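Local coordinates for glutamine amidotransferase type-2 domain-containing protein (Pseudomonas aeruginosa PAO1, PDB 1TE5) that is a predicted class-II glutamine amidotransferase of the Ntn-hydrolase superfamily, probably releasing ammonia from glutamine for transfer to an acceptor that is not known, at residues Y41-V46 with R101-F105; F181-S185 with L237-G241. All coordinates share one frame; numbering follows the deposited sequence.

Interaction 1. Residues Y41-V46 with R101-F105; sequences YEGRGV and RYWTF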
loop_
_atom_site.group_PDB
_atom_site.type_symbol
_atom_site.label_atom_id
_atom_site.label_comp_id
_atom_site.label_asym_id
_atom_site.label_seq_id
_atom_site.Cartn_x
_atom_site.Cartn_y
_atom_site.Cartn_z
ATOM N N TYR A 41 1.247 6.781 8.422
ATOM C CA TYR A 41 2.005 5.776 9.147
ATOM C C TYR A 41 1.451 5.315 10.476
ATOM O O TYR A 41 0.825 6.069 11.200
ATOM C CB TYR A 41 3.434 6.265 9.337
ATOM C CG TYR A 41 4.141 6.509 8.034
ATOM C CD1 TYR A 41 3.882 7.653 7.283
ATOM C CD2 TYR A 41 5.068 5.595 7.550
ATOM C CE1 TYR A 41 4.527 7.882 6.078
ATOM C CE2 TYR A 41 5.720 5.810 6.349
ATOM C CZ TYR A 41 5.448 6.953 5.618
ATOM O OH TYR A 41 6.097 7.158 4.430
ATOM N N GLU A 42 1.738 4.062 10.798
ATOM C CA GLU A 42 1.332 3.423 12.038
ATOM C C GLU A 42 2.570 2.696 12.552
ATOM O O GLU A 42 2.718 1.472 12.480
ATOM C CB GLU A 42 0.259 2.385 11.728
ATOM C CG GLU A 42 -0.836 2.259 12.760
ATOM C CD GLU A 42 -2.085 1.599 12.190
ATOM O OE1 GLU A 42 -2.857 2.291 11.488
ATOM O OE2 GLU A 42 -2.291 0.392 12.445
ATOM N N GLY A 43 3.500 3.515 13.037
ATOM C CA GLY A 43 4.790 3.006 13.457
ATOM C C GLY A 43 5.660 3.128 12.203
ATOM O O GLY A 43 5.716 4.218 11.618
ATOM N N ARG A 44 6.330 2.054 11.792
ATOM C CA ARG A 44 7.123 2.098 10.568
ATOM C C ARG A 44 6.271 1.673 9.386
ATOM O O ARG A 44 6.640 1.902 8.238
ATOM C CB ARG A 44 8.374 1.225 10.677
ATOM C CG ARG A 44 9.450 1.872 11.525
ATOM C CD ARG A 44 10.628 0.959 11.786
ATOM N NE ARG A 44 11.312 1.364 13.011
ATOM C CZ ARG A 44 12.624 1.528 13.130
ATOM N NH1 ARG A 44 13.126 1.905 14.298
ATOM N NH2 ARG A 44 13.431 1.306 12.097
ATOM N N GLY A 45 5.139 1.041 9.681
ATOM C CA GLY A 45 4.223 0.599 8.646
ATOM C C GLY A 45 3.462 1.758 8.022
ATOM O O GLY A 45 3.270 2.785 8.655
ATOM N N VAL A 46 3.019 1.589 6.780
ATOM C CA VAL A 46 2.288 2.640 6.075
ATOM C C VAL A 46 0.994 2.123 5.451
ATOM O O VAL A 46 0.930 0.988 4.968
ATOM C CB VAL A 46 3.173 3.294 4.969
ATOM C CG1 VAL A 46 3.684 2.254 4.010
ATOM C CG2 VAL A 46 2.393 4.333 4.200
ATOM N N ARG A 101 12.951 1.559 5.439
ATOM C CA ARG A 101 11.908 2.530 5.767
ATOM C C ARG A 101 11.030 2.698 4.520
ATOM O O ARG A 101 11.529 2.641 3.400
ATOM C CB ARG A 101 12.514 3.898 6.119
ATOM C CG ARG A 101 13.653 3.902 7.123
ATOM C CD ARG A 101 13.280 3.281 8.463
ATOM N NE ARG A 101 12.148 3.942 9.103
ATOM C CZ ARG A 101 12.187 4.494 10.312
ATOM N NH1 ARG A 101 11.096 5.066 10.803
ATOM N NH2 ARG A 101 13.316 4.486 11.023
ATOM N N TYR A 102 9.718 2.841 4.695
ATOM C CA TYR A 102 8.856 3.048 3.530
ATOM C C TYR A 102 8.855 4.534 3.214
ATOM O O TYR A 102 8.604 5.352 4.085
ATOM C CB TYR A 102 7.422 2.560 3.793
ATOM C CG TYR A 102 7.258 1.050 3.807
ATOM C CD1 TYR A 102 6.795 0.391 4.950
ATOM C CD2 TYR A 102 7.571 0.268 2.683
ATOM C CE1 TYR A 102 6.657 -0.989 4.979
ATOM C CE2 TYR A 102 7.437 -1.122 2.711
ATOM C CZ TYR A 102 6.980 -1.735 3.859
ATOM O OH TYR A 102 6.871 -3.106 3.909
ATOM N N TRP A 103 9.219 4.888 1.995
ATOM C CA TRP A 103 9.228 6.292 1.616
ATOM C C TRP A 103 7.933 6.625 0.906
ATOM O O TRP A 103 7.466 5.842 0.077
ATOM C CB TRP A 103 10.416 6.609 0.704
ATOM C CG TRP A 103 11.688 6.843 1.441
ATOM C CD1 TRP A 103 12.253 6.031 2.386
ATOM C CD2 TRP A 103 12.579 7.955 1.286
ATOM N NE1 TRP A 103 13.441 6.568 2.825
ATOM C CE2 TRP A 103 13.664 7.749 2.168
ATOM C CE3 TRP A 103 12.570 9.102 0.483
ATOM C CZ2 TRP A 103 14.729 8.644 2.265
ATOM C CZ3 TRP A 103 13.633 9.994 0.580
ATOM C CH2 TRP A 103 14.695 9.757 1.468
ATOM N N THR A 104 7.387 7.804 1.184
ATOM C CA THR A 104 6.136 8.248 0.570
ATOM C C THR A 104 6.400 9.556 -0.185
ATOM O O THR A 104 7.100 10.436 0.316
ATOM C CB THR A 104 5.024 8.421 1.644
ATOM O OG1 THR A 104 4.672 7.140 2.193
ATOM C CG2 THR A 104 3.778 9.027 1.032
ATOM N N PHE A 105 5.862 9.675 -1.395
ATOM C CA PHE A 105 6.078 10.851 -2.228
ATOM C C PHE A 105 4.803 11.377 -2.900
ATOM O O PHE A 105 4.005 10.616 -3.449
ATOM C CB PHE A 105 7.117 10.479 -3.287
ATOM C CG PHE A 105 7.452 11.575 -4.265
ATOM C CD1 PHE A 105 8.505 12.444 -4.026
ATOM C CD2 PHE A 105 6.774 11.674 -5.478
ATOM C CE1 PHE A 105 8.884 13.389 -4.983
ATOM C CE2 PHE A 105 7.147 12.620 -6.438
ATOM C CZ PHE A 105 8.203 13.475 -6.187
HETATM O O HOH W 1 8.827 3.416 7.189
#
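Y41 and V46, on the two arms of a beta hairpin closed by the type II' turn E42–G45, face the strand that carries R101, Y102 and T104, with R44 CA 6.8 Å from R101 CA. The hairpin joins strands 35-42 and 45-51 at one border of the seven-stranded sheet, and strand 101-108 belongs to the six-stranded sheet, so this contact spans the two layers of an Ntn-hydrolase beta sandwich. With CG anti to its carbonyl carbon (chi1 -61°), Y41 sends its phenol across to the facing strand, where OH makes a 2.7 Å hydrogen bond with T104 OG1. The carbonyl Y102 O, 3.1 Å from Y41 OH, is a second possible acceptor near the plane of the ring. Tyrosine suits this buried position: its ring spans the distance between the sheets and its hydroxyl reaches polar atoms beyond. V46 CG2 lies above one face of that ring, toward its rim, while V46 CG1 packs obliquely against Y102 CD1 at 3.7 Å. At the solvent side the guanidinium of R44 lies flat on that of R101, planes 23° apart; R101 NH1 also holds a salt bridge with D178, which probably eases the like-charge contact. V124 of the second subunit packs on R44 and Y102. One water bridges the backbones, donating to R44 O at 2.9 Å and accepting from Y102 N at 2.7 Å.

Interaction 2. Residues F181-S185 with L237-G241; sequences FTFCS and LQQSG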
loop_
_atom_site.group_PDB
_atom_site.type_symbol
_atom_site.label_atom_id
_atom_site.label_comp_id
_atom_site.label_asym_id
_atom_site.label_seq_id
_atom_site.Cartn_x
_atom_site.Cartn_y
_atom_site.Cartn_z
ATOM N N PHE A 181 9.604 15.872 4.600
ATOM C CA PHE A 181 10.286 16.869 3.798
ATOM C C PHE A 181 9.278 17.590 2.909
ATOM O O PHE A 181 8.458 16.971 2.240
ATOM C CB PHE A 181 11.364 16.204 2.949
ATOM C CG PHE A 181 12.135 17.153 2.078
ATOM C CD1 PHE A 181 12.006 17.105 0.695
ATOM C CD2 PHE A 181 13.010 18.074 2.635
ATOM C CE1 PHE A 181 12.737 17.954 -0.120
ATOM C CE2 PHE A 181 13.749 18.932 1.823
ATOM C CZ PHE A 181 13.611 18.869 0.444
ATOM N N THR A 182 9.333 18.930 2.886
ATOM C CA THR A 182 8.460 19.700 1.975
ATOM C C THR A 182 9.357 20.555 1.080
ATOM O O THR A 182 10.470 20.956 1.441
ATOM C CB THR A 182 7.449 20.675 2.643
ATOM O OG1 THR A 182 8.122 21.833 3.146
ATOM C CG2 THR A 182 6.752 19.999 3.754
ATOM N N PHE A 183 8.870 20.802 -0.104
ATOM C CA PHE A 183 9.553 21.618 -1.107
ATOM C C PHE A 183 8.510 22.408 -1.879
ATOM O O PHE A 183 7.555 21.839 -2.408
ATOM C CB PHE A 183 10.384 20.772 -2.078
ATOM C CG PHE A 183 11.236 21.594 -3.019
ATOM C CD1 PHE A 183 12.486 22.052 -2.620
ATOM C CD2 PHE A 183 10.779 21.931 -4.292
ATOM C CE1 PHE A 183 13.261 22.831 -3.470
ATOM C CE2 PHE A 183 11.547 22.706 -5.145
ATOM C CZ PHE A 183 12.789 23.157 -4.734
ATOM N N CYS A 184 8.701 23.719 -1.948
ATOM C CA CYS A 184 7.776 24.592 -2.651
ATOM C C CYS A 184 8.392 25.197 -3.902
ATOM O O CYS A 184 9.539 25.642 -3.893
ATOM C CB CYS A 184 7.315 25.699 -1.716
ATOM S SG CYS A 184 6.437 27.026 -2.528
ATOM N N SER A 185 7.628 25.185 -4.986
ATOM C CA SER A 185 8.076 25.741 -6.260
ATOM C C SER A 185 7.054 26.785 -6.702
ATOM O O SER A 185 7.407 27.883 -7.145
ATOM C CB SER A 185 8.166 24.635 -7.314
ATOM O OG SER A 185 9.459 24.569 -7.886
ATOM N N LEU A 237 2.908 31.220 4.503
ATOM C CA LEU A 237 2.994 30.900 3.085
ATOM C C LEU A 237 4.444 30.722 2.636
ATOM O O LEU A 237 5.316 31.535 2.953
ATOM C CB LEU A 237 2.306 31.980 2.245
ATOM C CG LEU A 237 0.826 32.272 2.543
ATOM C CD1 LEU A 237 0.293 33.325 1.587
ATOM C CD2 LEU A 237 0.004 31.011 2.426
ATOM N N GLN A 238 4.703 29.620 1.947
ATOM C CA GLN A 238 6.034 29.321 1.449
ATOM C C GLN A 238 6.246 29.907 0.053
ATOM O O GLN A 238 5.318 29.967 -0.762
ATOM C CB GLN A 238 6.274 27.807 1.414
ATOM C CG GLN A 238 6.355 27.135 2.776
ATOM C CD GLN A 238 6.654 25.651 2.678
ATOM O OE1 GLN A 238 5.985 24.834 3.305
ATOM N NE2 GLN A 238 7.664 25.295 1.894
ATOM N N GLN A 239 7.473 30.358 -0.199
ATOM C CA GLN A 239 7.862 30.935 -1.486
ATOM C C GLN A 239 8.606 29.898 -2.330
ATOM O O GLN A 239 9.038 28.860 -1.831
ATOM C CB GLN A 239 8.800 32.122 -1.261
ATOM C CG GLN A 239 8.332 33.124 -0.226
ATOM C CD GLN A 239 9.494 33.849 0.431
ATOM O OE1 GLN A 239 9.494 34.075 1.645
ATOM N NE2 GLN A 239 10.509 34.189 -0.363
ATOM N N SER A 240 8.807 30.230 -3.596
ATOM C CA SER A 240 9.511 29.358 -4.519
ATOM C C SER A 240 10.938 29.088 -4.027
ATOM O O SER A 240 11.666 30.018 -3.656
ATOM C CB SER A 240 9.535 30.008 -5.906
ATOM O OG SER A 240 10.139 29.179 -6.884
ATOM N N GLY A 241 11.312 27.809 -3.994
ATOM C CA GLY A 241 12.648 27.413 -3.571
ATOM C C GLY A 241 12.795 27.056 -2.106
ATOM O O GLY A 241 13.843 26.545 -1.685
HETATM O O HOH W 2 6.599 23.037 5.141
#
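The F183 ring is approached obliquely by the carbonyl oxygen G241 O, 4.2 Å from F183 CE1; C161 and R165 of helix 150-165, together with F170, pack about the same side chain. The second flat group, the amide of Q238, brings its nitrogen NE2 to within 3.6 Å of C184 CB and turns its oxygen to a water. That water donates to Q238 OE1 at 2.6 Å and lies 2.8 Å from T182 OG1, bridging two polar groups that lie close but are not themselves hydrogen-bonded. Glutamine fits here because its chain, extended beyond CG, is long enough to carry an amide inward from strand 236-238. C184 offers a small, weakly polar side chain: with SG anti to its own N (chi1 168°), the sulfur is tucked against the backbone of the loop, 3.3 Å from Q239 O. Two hydrogen bonds fasten that loop. G241 N donates to C184 O at 2.8 Å, and S240 OG donates to S185 O at 3.0 Å, in the carbonyl plane and on a lone pair. R165 also bonds to S240 OG, so the short serine side chain links helix 150-165 to the end of the 181-185 segment. Glycine suits position 241, whose phi of 94° would press a beta carbon against the preceding carbonyl oxygen. Segment 237-241 thus leaves the outermost strand 236-238 of one sheet and turns toward strand 243-247 of the other, a loop crossing between the two stacked sheets of the Ntn-hydrolase sandwich.

Overall arrangement
Interactions 1 and 2 join the same two sheets near opposite borders of the seven-stranded one, interaction 1 at strand 45-51 and interaction 2 at strand 236-238. Their centres are 23 Å apart, on opposite sides of the chain's centre, and their nearest atoms stay about 7 Å from each other. Within the six-stranded sheet, strand 171-175 separates strand 101-108 from strand 180-183, so the contacts are linked through shared backbone pairing. Only interaction 1 also touches the second subunit. Class-II amidotransferases use an N-terminal cysteine as nucleophile, and probably this protein does too; neither contact includes that residue, and both are structural packing between layers.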